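Local coordinates for rhomboid protease GlpG (Haemophilus influenzae, PDB 2NR9), which probably catalyses intramembrane proteolysis as a rhomboid-type serine protease, cleaving type-1 transmembrane segments with a serine-histidine dyad, at residues Glu81-Ser86 with His135-Pro140; Val126-Lys131 with Val175-Gly180. The protein carries 2 engineered substitutions. All coordinates share one frame; numbering follows the deposited sequence. Where two conformers were deposited one is given.

Contact 1: Glu81-Ser86 with His135-Pro140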
ATOM      1  N   GLU A  81      -4.930  -2.265 -10.894  1.00 49.82           N
ATOM      2  CA  GLU A  81      -6.164  -3.011 -11.082  1.00 51.04           C
ATOM      3  C   GLU A  81      -6.615  -3.017 -12.542  1.00 51.76           C
ATOM      4  O   GLU A  81      -6.937  -4.068 -13.095  1.00 51.75           O
ATOM      5  CB  GLU A  81      -7.276  -2.473 -10.191  1.00 51.05           C
ATOM      6  CG  GLU A  81      -8.572  -3.241 -10.339  1.00 51.78           C
ATOM      7  CD  GLU A  81      -9.481  -3.059  -9.156  1.00 50.98           C
ATOM      8  OE1 GLU A  81      -9.339  -2.041  -8.455  1.00 50.93           O
ATOM      9  OE2 GLU A  81     -10.336  -3.937  -8.922  1.00 51.59           O
ATOM     10  N   ARG A  82      -6.623  -1.846 -13.166  1.00 52.27           N
ATOM     11  CA  ARG A  82      -7.063  -1.727 -14.555  1.00 53.54           C
ATOM     12  C   ARG A  82      -6.086  -2.345 -15.544  1.00 52.95           C
ATOM     13  O   ARG A  82      -6.464  -2.701 -16.655  1.00 54.22           O
ATOM     14  CB  ARG A  82      -7.325  -0.264 -14.918  1.00 54.59           C
ATOM     15  CG  ARG A  82      -8.611   0.298 -14.343  1.00 56.38           C
ATOM     16  CD  ARG A  82      -8.851   1.743 -14.790  1.00 58.52           C
ATOM     17  NE  ARG A  82      -7.969   2.695 -14.114  1.00 59.63           N
ATOM     18  CZ  ARG A  82      -6.838   3.172 -14.625  1.00 60.47           C
ATOM     19  NH1 ARG A  82      -6.446   2.804 -15.839  1.00 61.35           N
ATOM     20  NH2 ARG A  82      -6.108   4.035 -13.930  1.00 60.18           N
ATOM     21  N   THR A  83      -4.840  -2.518 -15.126  1.00 51.98           N
ATOM     22  CA  THR A  83      -3.824  -3.045 -16.022  1.00 50.67           C
ATOM     23  C   THR A  83      -3.528  -4.543 -15.838  1.00 51.55           C
ATOM     24  O   THR A  83      -3.380  -5.273 -16.825  1.00 51.73           O
ATOM     25  CB  THR A  83      -2.531  -2.218 -15.946  1.00 49.69           C
ATOM     26  OG1 THR A  83      -2.842  -0.833 -16.142  1.00 48.33           O
ATOM     27  CG2 THR A  83      -1.546  -2.668 -17.005  1.00 48.79           C
ATOM     28  N   PHE A  84      -3.494  -5.011 -14.590  1.00 50.69           N
ATOM     29  CA  PHE A  84      -3.166  -6.420 -14.316  1.00 50.28           C
ATOM     30  C   PHE A  84      -4.302  -7.245 -13.686  1.00 50.60           C
ATOM     31  O   PHE A  84      -4.152  -8.449 -13.471  1.00 50.55           O
ATOM     32  CB  PHE A  84      -1.919  -6.521 -13.435  1.00 50.50           C
ATOM     33  CG  PHE A  84      -0.774  -5.688 -13.912  1.00 49.47           C
ATOM     34  CD1 PHE A  84      -0.522  -4.453 -13.346  1.00 48.79           C
ATOM     35  CD2 PHE A  84       0.045  -6.131 -14.937  1.00 49.20           C
ATOM     36  CE1 PHE A  84       0.525  -3.678 -13.786  1.00 48.62           C
ATOM     37  CE2 PHE A  84       1.090  -5.352 -15.389  1.00 48.31           C
ATOM     38  CZ  PHE A  84       1.338  -4.130 -14.803  1.00 48.17           C
ATOM     39  N   GLY A  85      -5.404  -6.593 -13.330  1.00 50.10           N
ATOM     40  CA  GLY A  85      -6.543  -7.303 -12.750  1.00 49.03           C
ATOM     41  C   GLY A  85      -6.797  -7.029 -11.276  1.00 47.80           C
ATOM     42  O   GLY A  85      -5.904  -6.601 -10.537  1.00 48.00           O
ATOM     43  N   SER A  86      -8.018  -7.320 -10.839  1.00 45.72           N
ATOM     44  CA  SER A  86      -8.412  -7.096  -9.456  1.00 43.91           C
ATOM     45  C   SER A  86      -7.750  -8.068  -8.479  1.00 41.96           C
ATOM     46  O   SER A  86      -7.512  -7.724  -7.322  1.00 40.13           O
ATOM     47  CB  SER A  86      -9.934  -7.158  -9.321  1.00 44.22           C
ATOM     48  OG  SER A  86     -10.550  -6.156 -10.116  1.00 44.56           O
ATOM     49  N   HIS A 135       5.244  -0.187 -21.460  1.00 89.67           N
ATOM     50  CA  HIS A 135       4.168  -0.147 -22.445  1.00 91.68           C
ATOM     51  C   HIS A 135       2.839   0.007 -21.733  1.00 92.73           C
ATOM     52  O   HIS A 135       2.129   0.995 -21.916  1.00 92.97           O
ATOM     53  CB  HIS A 135       4.148  -1.421 -23.294  1.00 92.28           C
ATOM     54  CG  HIS A 135       5.267  -1.507 -24.280  1.00 92.82           C
ATOM     55  ND1 HIS A 135       5.339  -0.698 -25.393  1.00 92.93           N
ATOM     56  CD2 HIS A 135       6.334  -2.338 -24.350  1.00 93.06           C
ATOM     57  CE1 HIS A 135       6.417  -1.007 -26.091  1.00 93.02           C
ATOM     58  NE2 HIS A 135       7.038  -2.000 -25.481  1.00 93.09           N
ATOM     59  N   LEU A 136       2.513  -0.983 -20.912  1.00 93.88           N
ATOM     60  CA  LEU A 136       1.278  -0.991 -20.145  1.00 94.99           C
ATOM     61  C   LEU A 136       1.052   0.287 -19.333  1.00 95.84           C
ATOM     62  O   LEU A 136       0.025   0.436 -18.672  1.00 95.80           O
ATOM     63  CB  LEU A 136       1.216  -2.241 -19.263  1.00 95.10           C
ATOM     64  CG  LEU A 136       2.570  -2.795 -18.808  1.00 95.02           C
ATOM     65  CD1 LEU A 136       3.354  -1.773 -18.004  1.00 95.13           C
ATOM     66  CD2 LEU A 136       2.399  -4.087 -18.026  1.00 95.20           C
ATOM     67  N   PHE A 137       2.007   1.209 -19.403  1.00 97.14           N
ATOM     68  CA  PHE A 137       1.883   2.502 -18.733  1.00 98.70           C
ATOM     69  C   PHE A 137       2.426   3.616 -19.624  1.00100.47           C
ATOM     70  O   PHE A 137       3.250   3.370 -20.504  1.00100.58           O
ATOM     71  CB  PHE A 137       2.607   2.504 -17.384  1.00 97.98           C
ATOM     72  CG  PHE A 137       2.109   1.462 -16.423  1.00 97.42           C
ATOM     73  CD1 PHE A 137       2.922   0.407 -16.045  1.00 97.18           C
ATOM     74  CD2 PHE A 137       0.821   1.523 -15.919  1.00 97.14           C
ATOM     75  CE1 PHE A 137       2.469  -0.552 -15.159  1.00 96.94           C
ATOM     76  CE2 PHE A 137       0.360   0.560 -15.042  1.00 96.96           C
ATOM     77  CZ  PHE A 137       1.186  -0.479 -14.663  1.00 96.95           C
ATOM     78  N   ASP A 138       1.969   4.841 -19.382  1.00102.65           N
ATOM     79  CA  ASP A 138       2.392   5.984 -20.183  1.00104.79           C
ATOM     80  C   ASP A 138       2.831   7.163 -19.316  1.00106.23           C
ATOM     81  O   ASP A 138       2.378   8.290 -19.515  1.00106.40           O
ATOM     82  CB  ASP A 138       1.264   6.419 -21.124  1.00104.96           C
ATOM     83  CG  ASP A 138       0.867   5.329 -22.103  1.00105.20           C
ATOM     84  OD1 ASP A 138      -0.297   5.331 -22.554  1.00105.27           O
ATOM     85  OD2 ASP A 138       1.710   4.458 -22.404  1.00105.30           O
ATOM     86  N   LEU A 139       3.712   6.897 -18.355  1.00108.03           N
ATOM     87  CA  LEU A 139       4.225   7.940 -17.466  1.00109.73           C
ATOM     88  C   LEU A 139       3.188   8.378 -16.431  1.00110.99           C
ATOM     89  O   LEU A 139       1.995   8.448 -16.732  1.00111.17           O
ATOM     90  CB  LEU A 139       4.698   9.152 -18.275  1.00109.70           C
ATOM     91  CG  LEU A 139       5.820   8.916 -19.288  1.00109.78           C
ATOM     92  CD1 LEU A 139       6.103  10.185 -20.077  1.00109.82           C
ATOM     93  CD2 LEU A 139       7.079   8.423 -18.592  1.00109.82           C
ATOM     94  N   PRO A 140       3.646   8.676 -15.202  1.00112.10           N
ATOM     95  CA  PRO A 140       2.770   9.137 -14.120  1.00112.89           C
ATOM     96  C   PRO A 140       2.068  10.440 -14.499  1.00113.76           C
ATOM     97  O   PRO A 140       0.922  10.420 -14.947  1.00113.90           O
ATOM     98  CB  PRO A 140       3.746   9.382 -12.961  1.00112.63           C
ATOM     99  CG  PRO A 140       4.931   8.535 -13.277  1.00112.44           C
ATOM    100  CD  PRO A 140       5.047   8.555 -14.764  1.00112.24           C
TER

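Contact 2: Val126-Lys131 with Val175-Gly180. With PQE (3,6,12,15,18,21,24-heptaoxahexatriacontan-1-ol), chain E.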
ATOM      1  N   VAL A 126       4.459  -0.518  -9.772  1.00 52.14           N
ATOM      2  CA  VAL A 126       4.254   0.263 -10.982  1.00 54.00           C
ATOM      3  C   VAL A 126       5.575   0.778 -11.546  1.00 55.39           C
ATOM      4  O   VAL A 126       5.800   0.737 -12.757  1.00 55.39           O
ATOM      5  CB  VAL A 126       3.310   1.449 -10.726  1.00 53.49           C
ATOM      6  CG1 VAL A 126       3.238   2.355 -11.955  1.00 53.60           C
ATOM      7  CG2 VAL A 126       1.926   0.949 -10.332  1.00 52.92           C
ATOM      8  N   PHE A 127       6.456   1.230 -10.653  1.00 56.72           N
ATOM      9  CA  PHE A 127       7.770   1.774 -11.035  1.00 57.99           C
ATOM     10  C   PHE A 127       8.625   0.823 -11.868  1.00 58.68           C
ATOM     11  O   PHE A 127       9.095   1.190 -12.944  1.00 59.22           O
ATOM     12  CB  PHE A 127       8.560   2.225  -9.795  1.00 58.71           C
ATOM     13  CG  PHE A 127       9.995   2.613 -10.094  1.00 59.41           C
ATOM     14  CD1 PHE A 127      10.318   3.908 -10.470  1.00 59.46           C
ATOM     15  CD2 PHE A 127      11.013   1.674 -10.011  1.00 59.06           C
ATOM     16  CE1 PHE A 127      11.634   4.262 -10.752  1.00 59.61           C
ATOM     17  CE2 PHE A 127      12.326   2.019 -10.297  1.00 59.50           C
ATOM     18  CZ  PHE A 127      12.636   3.314 -10.665  1.00 59.22           C
ATOM     19  N   ILE A 128       8.886  -0.372 -11.341  1.00 59.11           N
ATOM     20  CA  ILE A 128       9.723  -1.344 -12.054  1.00 58.87           C
ATOM     21  C   ILE A 128       9.022  -1.944 -13.265  1.00 59.16           C
ATOM     22  O   ILE A 128       9.672  -2.347 -14.230  1.00 58.64           O
ATOM     23  CB  ILE A 128      10.245  -2.466 -11.128  0.65 58.49           C
ATOM     24  CG1 ILE A 128       9.102  -3.070 -10.314  0.65 58.26           C
ATOM     25  CG2 ILE A 128      11.325  -1.938 -10.208  0.65 58.79           C
ATOM     26  CD1 ILE A 128       8.145  -3.889 -11.123  0.65 58.37           C
ATOM     27  N   ARG A 129       7.703  -2.073 -13.184  1.00 59.75           N
ATOM     28  CA  ARG A 129       6.926  -2.551 -14.318  1.00 60.88           C
ATOM     29  C   ARG A 129       7.056  -1.568 -15.468  1.00 60.95           C
ATOM     30  O   ARG A 129       7.346  -1.953 -16.595  1.00 60.08           O
ATOM     31  CB  ARG A 129       5.461  -2.723 -13.931  1.00 61.51           C
ATOM     32  CG  ARG A 129       5.109  -4.102 -13.413  1.00 62.21           C
ATOM     33  CD  ARG A 129       5.098  -5.104 -14.552  1.00 62.43           C
ATOM     34  NE  ARG A 129       4.250  -6.249 -14.251  1.00 63.10           N
ATOM     35  CZ  ARG A 129       3.900  -7.173 -15.135  1.00 62.52           C
ATOM     36  NH1 ARG A 129       4.324  -7.092 -16.391  1.00 62.00           N
ATOM     37  NH2 ARG A 129       3.115  -8.175 -14.766  1.00 62.56           N
ATOM     38  N   ASP A 130       6.847  -0.291 -15.169  1.00 62.40           N
ATOM     39  CA  ASP A 130       6.981   0.761 -16.167  1.00 64.20           C
ATOM     40  C   ASP A 130       8.402   0.758 -16.732  1.00 65.60           C
ATOM     41  O   ASP A 130       8.602   0.775 -17.946  1.00 65.40           O
ATOM     42  CB  ASP A 130       6.681   2.119 -15.535  1.00 64.57           C
ATOM     43  CG  ASP A 130       6.761   3.253 -16.532  1.00 65.37           C
ATOM     44  OD1 ASP A 130       7.479   4.235 -16.251  1.00 65.66           O
ATOM     45  OD2 ASP A 130       6.158   3.136 -17.620  1.00 65.47           O
ATOM     46  N   LYS A 131       9.381   0.741 -15.832  1.00 66.95           N
ATOM     47  CA  LYS A 131      10.796   0.712 -16.196  1.00 68.41           C
ATOM     48  C   LYS A 131      11.157  -0.459 -17.116  1.00 68.49           C
ATOM     49  O   LYS A 131      11.931  -0.298 -18.061  1.00 68.52           O
ATOM     50  CB  LYS A 131      11.659   0.680 -14.926  1.00 69.51           C
ATOM     51  CG  LYS A 131      13.054   0.088 -15.103  1.00 71.20           C
ATOM     52  CD  LYS A 131      13.917   0.903 -16.052  1.00 72.53           C
ATOM     53  CE  LYS A 131      15.287   0.250 -16.229  1.00 73.12           C
ATOM     54  NZ  LYS A 131      16.119   0.955 -17.247  1.00 73.66           N
ATOM     55  N   VAL A 175       8.916  -4.963  -1.490  1.00 48.06           N
ATOM     56  CA  VAL A 175       7.924  -5.952  -1.883  1.00 47.18           C
ATOM     57  C   VAL A 175       7.465  -5.672  -3.309  1.00 47.16           C
ATOM     58  O   VAL A 175       7.388  -6.578  -4.134  1.00 47.43           O
ATOM     59  CB  VAL A 175       6.697  -5.929  -0.955  1.00 46.49           C
ATOM     60  CG1 VAL A 175       5.535  -6.723  -1.576  1.00 44.46           C
ATOM     61  CG2 VAL A 175       7.058  -6.469   0.427  1.00 45.56           C
ATOM     62  N   GLY A 176       7.153  -4.409  -3.591  1.00 48.27           N
ATOM     63  CA  GLY A 176       6.662  -4.019  -4.910  1.00 49.15           C
ATOM     64  C   GLY A 176       7.690  -4.233  -6.002  1.00 49.61           C
ATOM     65  O   GLY A 176       7.380  -4.781  -7.060  1.00 51.58           O
ATOM     66  N   LEU A 177       8.919  -3.802  -5.742  1.00 49.63           N
ATOM     67  CA  LEU A 177      10.002  -3.955  -6.711  1.00 51.17           C
ATOM     68  C   LEU A 177      10.267  -5.424  -7.061  1.00 51.43           C
ATOM     69  O   LEU A 177      10.411  -5.771  -8.233  1.00 52.15           O
ATOM     70  CB  LEU A 177      11.285  -3.284  -6.206  1.00 50.18           C
ATOM     71  CG  LEU A 177      11.288  -1.756  -6.063  1.00 50.19           C
ATOM     72  CD1 LEU A 177      12.581  -1.283  -5.412  1.00 50.25           C
ATOM     73  CD2 LEU A 177      11.091  -1.083  -7.408  1.00 50.70           C
ATOM     74  N   ILE A 178      10.344  -6.279  -6.045  1.00 51.62           N
ATOM     75  CA  ILE A 178      10.587  -7.709  -6.273  1.00 51.14           C
ATOM     76  C   ILE A 178       9.416  -8.372  -6.996  1.00 51.92           C
ATOM     77  O   ILE A 178       9.616  -9.135  -7.941  1.00 52.20           O
ATOM     78  CB  ILE A 178      10.875  -8.470  -4.954  1.00 50.14           C
ATOM     79  CG1 ILE A 178      12.187  -7.983  -4.331  1.00 49.35           C
ATOM     80  CG2 ILE A 178      10.948  -9.975  -5.204  1.00 48.99           C
ATOM     81  CD1 ILE A 178      12.492  -8.605  -2.958  1.00 48.73           C
ATOM     82  N   TRP A 179       8.195  -8.059  -6.568  1.00 51.18           N
ATOM     83  CA  TRP A 179       7.016  -8.662  -7.172  1.00 50.98           C
ATOM     84  C   TRP A 179       6.920  -8.281  -8.648  1.00 51.29           C
ATOM     85  O   TRP A 179       6.688  -9.131  -9.503  1.00 51.01           O
ATOM     86  CB  TRP A 179       5.747  -8.225  -6.439  1.00 51.21           C
ATOM     87  CG  TRP A 179       4.613  -9.193  -6.582  1.00 50.40           C
ATOM     88  CD1 TRP A 179       4.210  -9.817  -7.728  1.00 50.44           C
ATOM     89  CD2 TRP A 179       3.631  -9.519  -5.584  1.00 50.38           C
ATOM     90  NE1 TRP A 179       3.093 -10.581  -7.483  1.00 50.90           N
ATOM     91  CE2 TRP A 179       2.709 -10.404  -6.179  1.00 50.33           C
ATOM     92  CE3 TRP A 179       3.466  -9.176  -4.234  1.00 50.85           C
ATOM     93  CZ2 TRP A 179       1.642 -10.965  -5.467  1.00 49.99           C
ATOM     94  CZ3 TRP A 179       2.402  -9.732  -3.530  1.00 50.47           C
ATOM     95  CH2 TRP A 179       1.505 -10.617  -4.150  1.00 50.23           C
ATOM     96  N   GLY A 180       7.123  -6.998  -8.937  1.00 51.51           N
ATOM     97  CA  GLY A 180       7.062  -6.489 -10.304  1.00 52.01           C
ATOM     98  C   GLY A 180       8.131  -7.068 -11.213  1.00 52.53           C
ATOM     99  O   GLY A 180       7.896  -7.274 -12.401  1.00 52.47           O
TER
HETATM  100  O47 PQE E 204       2.626 -13.117  -9.560  1.00 73.31           O
HETATM  101  C68 PQE E 204       3.161 -13.823  -8.430  1.00 74.22           C
HETATM  102  C52 PQE E 204       4.661 -14.037  -8.616  1.00 74.30           C
HETATM  103  O70 PQE E 204       5.295 -14.196  -7.344  1.00 74.39           O
HETATM  104  C55 PQE E 204       5.775 -12.954  -6.832  1.00 74.22           C
HETATM  105  C58 PQE E 204       6.529 -13.190  -5.529  1.00 74.36           C
HETATM  106  O71 PQE E 204       6.001 -12.340  -4.511  1.00 74.55           O
HETATM  107  C61 PQE E 204       6.875 -11.249  -4.211  1.00 74.00           C
HETATM  108  C62 PQE E 204       7.332 -11.359  -2.762  1.00 73.54           C
HETATM  109  C63 PQE E 204       8.198 -10.175  -2.356  1.00 73.54           C
HETATM  110  C66 PQE E 204       8.420 -10.166  -0.847  1.00 73.91           C
HETATM  111  C67 PQE E 204       9.843  -9.753  -0.504  1.00 74.77           C
HETATM  112  O72 PQE E 204      10.364 -10.620   0.502  1.00 75.95           O
HETATM  113  C65 PQE E 204      10.366 -10.007   1.790  1.00 76.23           C
HETATM  114  C64 PQE E 204      10.904  -8.583   1.682  1.00 76.70           C
HETATM  115  O73 PQE E 204      10.939  -7.997   2.984  1.00 77.48           O
HETATM  116  C60 PQE E 204      11.616  -6.739   2.992  1.00 77.80           C
HETATM  117  C59 PQE E 204      11.908  -6.337   4.435  1.00 78.10           C
HETATM  118  O74 PQE E 204      13.299  -6.490   4.709  1.00 77.91           O
HETATM  119  C57 PQE E 204      14.056  -5.394   4.201  1.00 78.36           C
HETATM  120  C56 PQE E 204      14.507  -4.512   5.358  1.00 78.72           C
HETATM  121  O75 PQE E 204      13.935  -3.212   5.231  1.00 79.37           O
HETATM  122  C54 PQE E 204      13.886  -2.540   6.487  1.00 80.24           C
HETATM  123  C53 PQE E 204      14.570  -1.182   6.372  1.00 81.61           C
HETATM  124  O76 PQE E 204      14.442  -0.491   7.614  1.00 83.02           O
HETATM  125  C51 PQE E 204      15.256   0.679   7.660  1.00 84.22           C
HETATM  126  C50 PQE E 204      14.571   1.737   8.517  1.00 85.23           C
HETATM  127  C49 PQE E 204      14.929   3.137   8.033  1.00 86.43           C
HETATM  128  C48 PQE E 204      15.396   4.013   9.191  1.00 87.84           C
HETATM  129  C47 PQE E 204      16.721   4.696   8.867  1.00 88.78           C
HETATM  130  C46 PQE E 204      16.918   5.949   9.715  1.00 89.67           C
HETATM  131  C45 PQE E 204      17.847   5.676  10.894  1.00 90.33           C
HETATM  132  C44 PQE E 204      17.496   6.562  12.087  1.00 90.64           C
HETATM  133  C43 PQE E 204      18.637   6.598  13.099  1.00 91.00           C
HETATM  134  C42 PQE E 204      18.517   7.810  14.019  1.00 91.34           C
HETATM  135  C41 PQE E 204      19.441   8.938  13.571  1.00 91.41           C
HETATM  136  C40 PQE E 204      20.280   9.449  14.723  1.00 91.24           C

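Contact 1: Glu81-Ser86 with His135-Pro140
Glu-81 OE2, held by two donors, ties the helix end from which Thr-83 and Phe-84 reach Leu-136 and Phe-137 to Ser-86 and to the backbone of Ile-11. Ser-86 OG donates to Glu-81 OE2 over 2.5 Å, meeting that oxygen's anti lone pair, and the backbone N of Ile-11 is the second donor; Thr-12 binds the other oxygen. An acid suits a place so rich in donors, which would probably stabilise the ionised carboxylate. Between Glu-81 and Ser-86 the chain turns at Gly-85, whose positive phi (110°) suits a residue without a side chain.

Thr-83 OG1 lies beside the backbone N (chi1 -52°), which leaves CG2 anti to that N. OG1 bonds Met-79 O one turn back, and that bond satisfies the hydroxyl where it lies obliquely near Phe-137 CE2. Thr-83 CG2 meets Leu-136 CB at 3.6 Å and also lies over the centre of the Phe-84 ring. That ring offers its far rim to the loop: Phe-84 CE2 lies a tight 3.2 Å from Leu-136 CD2, while Phe-84 CE1 comes 3.4 Å from Phe-137 CZ, at the edge of the Phe-137 ring. The two phenyls meet rim to rim, planes at 61°. The rings of Tyr-125 and Phe-84 meet edge-to-face. Such apolar packing joins the turn at Gly-85 between helices 63-84 and 86-108 of the rhomboid fold, on the predicted cytoplasmic side, to the loop after helix 116-131.

Contact 2: Val126-Lys131 with Val175-Gly180
Leu-177, with CG beside its own backbone N (chi1 -66°), swings CD2 over to Phe-127, whose CG stands anti to the backbone N (chi1 172°), and to Ile-128. Leu-177 CD2 meets Phe-127 CD2 at 3.8 Å on the outer surface of the helix pair, where apolar residues may face lipid. Ile-128 points its side chain at the backbone of helix 166-191. It was modelled in two conformers, and in the one given its CG2 and CD1 come too close to Leu-177 CD2 and Gly-180 CA, so the exact fit of these branches is doubtful.

Gly-180 presents only backbone to Ile-128, and its lack of a side chain is consistent with the 8.1 Å closest approach of the short segments' axes. Arg-129 bends at chi2 and passes its CD 4.1 Å from Gly-180 O; its NE has a weak hydrogen bond to Tyr-125 OH.

Trp-179 turns to another flank of its helix, against Lys-88, Leu-92 and Val-95 of helix 86-108. The bound PQE detergent runs over one face of the indole, with O71 3.8 Å above the plane of Trp-179 and off toward the rim. A weak bond from Trp-179 NE1 reaches PQE O47 at 3.3 Å.

Gly-176 and Gly-180 make a GxxxG sequence pattern, of which Gly-180 is the residue packed at this crossing of -35°; in this rhomboid fold the two transmembrane helices are those carrying the catalytic Ser-116 and His-169.

From the N terminus, the chain comes down helix 63-84, turns into helix 86-108 and follows helix 116-131 into the loop at 135-140, where contact 1 closes a loop of 48 residues. Contact 2 starts inside that span, at 126-131, and closes 43 residues later on helix 166-191, so the two closures cross rather than nest. They also touch: Arg-129 of contact 2 lies among Phe-84, Leu-136 and Phe-137 of contact 1, its CZ 3.4 Å from Phe-84 CE2. The end of helix 116-131 is thereby packed against the end of helix 63-84 and the loop 135-140 on one hand and helix 166-191 on the other.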